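Side-chain contact in type VI secretion system component (Escherichia coli O6, PDB 2P5Z), which is a component of the type VI secretion apparatus, structurally similar to the T4 phage tail proteins gp27 and gp5 and probably part of a phage-tail-like injection machine: residues A[298-301]-A[302-306]. Residues are numbered along the deposited sequence; the frame is centred on the assembly and turned at random.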
ATOM      1  N   TYR A 298     -15.808 -22.144  10.985  1.00 71.32           N
ATOM      2  CA  TYR A 298     -14.849 -21.107  10.639  1.00 69.57           C
ATOM      3  C   TYR A 298     -13.622 -21.725   9.971  1.00 71.60           C
ATOM      4  O   TYR A 298     -13.012 -21.121   9.088  1.00 71.79           O
ATOM      5  CB  TYR A 298     -14.441 -20.307  11.868  1.00 67.63           C
ATOM      6  CG  TYR A 298     -15.346 -19.139  12.162  1.00 70.08           C
ATOM      7  CD1 TYR A 298     -15.350 -18.019  11.335  1.00 70.51           C
ATOM      8  CD2 TYR A 298     -16.192 -19.139  13.276  1.00 69.37           C
ATOM      9  CE1 TYR A 298     -16.179 -16.932  11.597  1.00 69.87           C
ATOM     10  CE2 TYR A 298     -17.021 -18.057  13.542  1.00 67.92           C
ATOM     11  CZ  TYR A 298     -17.006 -16.958  12.699  1.00 68.57           C
ATOM     12  OH  TYR A 298     -17.811 -15.876  12.946  1.00 69.08           O
ATOM     13  N   ALA A 299     -13.288 -22.943  10.393  1.00 71.93           N
ATOM     14  CA  ALA A 299     -12.235 -23.721   9.769  1.00 72.36           C
ATOM     15  C   ALA A 299     -12.698 -24.243   8.402  1.00 70.56           C
ATOM     16  O   ALA A 299     -11.886 -24.399   7.493  1.00 69.85           O
ATOM     17  CB  ALA A 299     -11.812 -24.874  10.678  1.00 69.82           C
ATOM     18  N   ARG A 300     -14.000 -24.502   8.269  1.00 66.78           N
ATOM     19  CA  ARG A 300     -14.570 -25.000   7.025  1.00 65.50           C
ATOM     20  C   ARG A 300     -14.630 -23.897   5.972  1.00 67.37           C
ATOM     21  O   ARG A 300     -14.257 -24.129   4.820  1.00 68.45           O
ATOM     22  CB  ARG A 300     -15.959 -25.595   7.257  1.00 66.10           C
ATOM     23  CG  ARG A 300     -16.438 -26.514   6.136  1.00 65.72           C
ATOM     24  CD  ARG A 300     -17.506 -25.876   5.291  1.00 64.37           C
ATOM     25  NE  ARG A 300     -18.819 -25.899   5.927  1.00 66.49           N
ATOM     26  CZ  ARG A 300     -19.789 -25.024   5.667  1.00 68.76           C
ATOM     27  NH1 ARG A 300     -19.592 -24.051   4.794  1.00 71.17           N
ATOM     28  NH2 ARG A 300     -20.956 -25.108   6.288  1.00 69.93           N
ATOM     29  N   ILE A 301     -15.093 -22.714   6.384  1.00 64.13           N
ATOM     30  CA  ILE A 301     -15.130 -21.525   5.539  1.00 60.86           C
ATOM     31  C   ILE A 301     -13.716 -21.158   5.081  1.00 65.71           C
ATOM     32  O   ILE A 301     -13.496 -20.929   3.890  1.00 68.04           O
ATOM     33  CB  ILE A 301     -15.801 -20.300   6.260  1.00 58.30           C
ATOM     34  CG1 ILE A 301     -17.295 -20.534   6.534  1.00 53.94           C
ATOM     35  CG2 ILE A 301     -15.614 -18.995   5.470  1.00 58.09           C
ATOM     36  CD1 ILE A 301     -18.112 -20.972   5.347  1.00 53.54           C
ATOM     37  N   ARG A 302     -12.753 -21.150   6.005  1.00 67.81           N
ATOM     38  CA  ARG A 302     -11.385 -20.737   5.665  1.00 71.94           C
ATOM     39  C   ARG A 302     -10.657 -21.739   4.755  1.00 70.75           C
ATOM     40  O   ARG A 302      -9.727 -21.372   4.035  1.00 70.23           O
ATOM     41  CB  ARG A 302     -10.558 -20.405   6.916  1.00 72.61           C
ATOM     42  CG  ARG A 302      -9.993 -21.610   7.665  1.00 79.12           C
ATOM     43  CD  ARG A 302      -8.882 -21.216   8.625  1.00 80.20           C
ATOM     44  NE  ARG A 302      -8.183 -20.025   8.145  1.00 84.68           N
ATOM     45  CZ  ARG A 302      -6.877 -19.808   8.266  1.00 85.59           C
ATOM     46  NH1 ARG A 302      -6.093 -20.715   8.843  1.00 85.12           N
ATOM     47  NH2 ARG A 302      -6.354 -18.682   7.794  1.00 84.84           N
ATOM     48  N   HIS A 303     -11.104 -22.990   4.765  1.00 68.07           N
ATOM     49  CA  HIS A 303     -10.549 -23.989   3.879  1.00 68.33           C
ATOM     50  C   HIS A 303     -11.106 -23.835   2.464  1.00 66.88           C
ATOM     51  O   HIS A 303     -10.356 -23.902   1.491  1.00 64.70           O
ATOM     52  CB  HIS A 303     -10.835 -25.396   4.406  1.00 67.88           C
ATOM     53  CG  HIS A 303     -10.167 -26.477   3.613  1.00 67.51           C
ATOM     54  ND1 HIS A 303     -10.870 -27.499   3.003  1.00 65.88           N
ATOM     55  CD2 HIS A 303      -8.860 -26.682   3.313  1.00 63.68           C
ATOM     56  CE1 HIS A 303     -10.021 -28.298   2.381  1.00 66.07           C
ATOM     57  NE2 HIS A 303      -8.797 -27.823   2.550  1.00 65.24           N
ATOM     58  N   GLU A 304     -12.420 -23.638   2.365  1.00 65.23           N
ATOM     59  CA  GLU A 304     -13.088 -23.374   1.096  1.00 64.44           C
ATOM     60  C   GLU A 304     -12.533 -22.118   0.405  1.00 65.83           C
ATOM     61  O   GLU A 304     -12.451 -22.062  -0.826  1.00 69.46           O
ATOM     62  CB  GLU A 304     -14.600 -23.245   1.291  1.00 62.69           C
ATOM     63  CG  GLU A 304     -15.314 -24.529   1.703  1.00 63.92           C
ATOM     64  CD  GLU A 304     -16.846 -24.454   1.571  1.00 67.81           C
ATOM     65  OE1 GLU A 304     -17.384 -23.481   0.989  1.00 70.41           O
ATOM     66  OE2 GLU A 304     -17.525 -25.386   2.047  1.00 70.76           O
ATOM     67  N   ARG A 305     -12.136 -21.128   1.200  1.00 64.09           N
ATOM     68  CA  ARG A 305     -11.518 -19.910   0.687  1.00 64.44           C
ATOM     69  C   ARG A 305     -10.127 -20.192   0.115  1.00 65.60           C
ATOM     70  O   ARG A 305      -9.730 -19.567  -0.867  1.00 66.89           O
ATOM     71  CB  ARG A 305     -11.450 -18.837   1.785  1.00 63.81           C
ATOM     72  CG  ARG A 305     -11.209 -17.414   1.283  1.00 63.78           C
ATOM     73  CD  ARG A 305     -10.993 -16.417   2.431  1.00 66.53           C
ATOM     74  NE  ARG A 305     -12.191 -16.250   3.262  1.00 69.99           N
ATOM     75  CZ  ARG A 305     -12.250 -16.455   4.578  1.00 69.77           C
ATOM     76  NH1 ARG A 305     -13.400 -16.279   5.211  1.00 71.29           N
ATOM     77  NH2 ARG A 305     -11.173 -16.825   5.265  1.00 66.39           N
ATOM     78  N   TYR A 306      -9.398 -21.129   0.728  1.00 69.01           N
ATOM     79  CA  TYR A 306      -8.081 -21.555   0.223  1.00 67.82           C
ATOM     80  C   TYR A 306      -8.213 -22.298  -1.098  1.00 63.18           C
ATOM     81  O   TYR A 306      -7.441 -22.055  -2.026  1.00 60.19           O
ATOM     82  CB  TYR A 306      -7.320 -22.415   1.239  1.00 74.80           C
ATOM     83  CG  TYR A 306      -6.606 -21.612   2.307  1.00 78.82           C
ATOM     84  CD1 TYR A 306      -6.013 -20.380   2.004  1.00 80.48           C
ATOM     85  CD2 TYR A 306      -6.505 -22.088   3.619  1.00 79.19           C
ATOM     86  CE1 TYR A 306      -5.352 -19.637   2.984  1.00 80.20           C
ATOM     87  CE2 TYR A 306      -5.844 -21.356   4.602  1.00 79.13           C
ATOM     88  CZ  TYR A 306      -5.270 -20.134   4.277  1.00 79.49           C
ATOM     89  OH  TYR A 306      -4.614 -19.407   5.246  1.00 80.19           O
TER
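Arg300 and Glu304, one helical turn apart, run side by side in the same direction and meet in a long salt bridge, with Arg300 NH1 3.7 Å from Glu304 OE2. Their guanidinium and carboxylate planes differ by 25°, but OE2 approaches the guanidinium obliquely. Arg300 leaves the helix bent at chi2 (-106°) and chi3, and its CD comes 3.3 Å from Glu304 OE2. The carboxylate has a firmer claim elsewhere: Glu304 OE1 forms a salt bridge with Arg374 and a weak hydrogen bond with Gly372 N, so this buried acid probably owes its charge balance to two arginines.

One residue further on, Ile301 and Arg305 cross obliquely, and Ile301 CG2 lies 3.5 Å from Arg305 NH1, which donates to Ser180 O. The CG of Arg305 stands opposite its own backbone N (chi1 -163°), and the turn at chi3 brings the guanidinium back toward the isoleucine.

Backbone bonds hold this spacing: Glu304 N reaches Arg300 O at 3.1 Å and Arg305 N reaches Ile301 O at 3.0 Å. The arrangement is the i to i+4 pairing of an alpha-helix, here helix 298-308 of the phage-baseplate-like GPD region, tied by Glu304 to Arg374 and by Arg305 to Ser180.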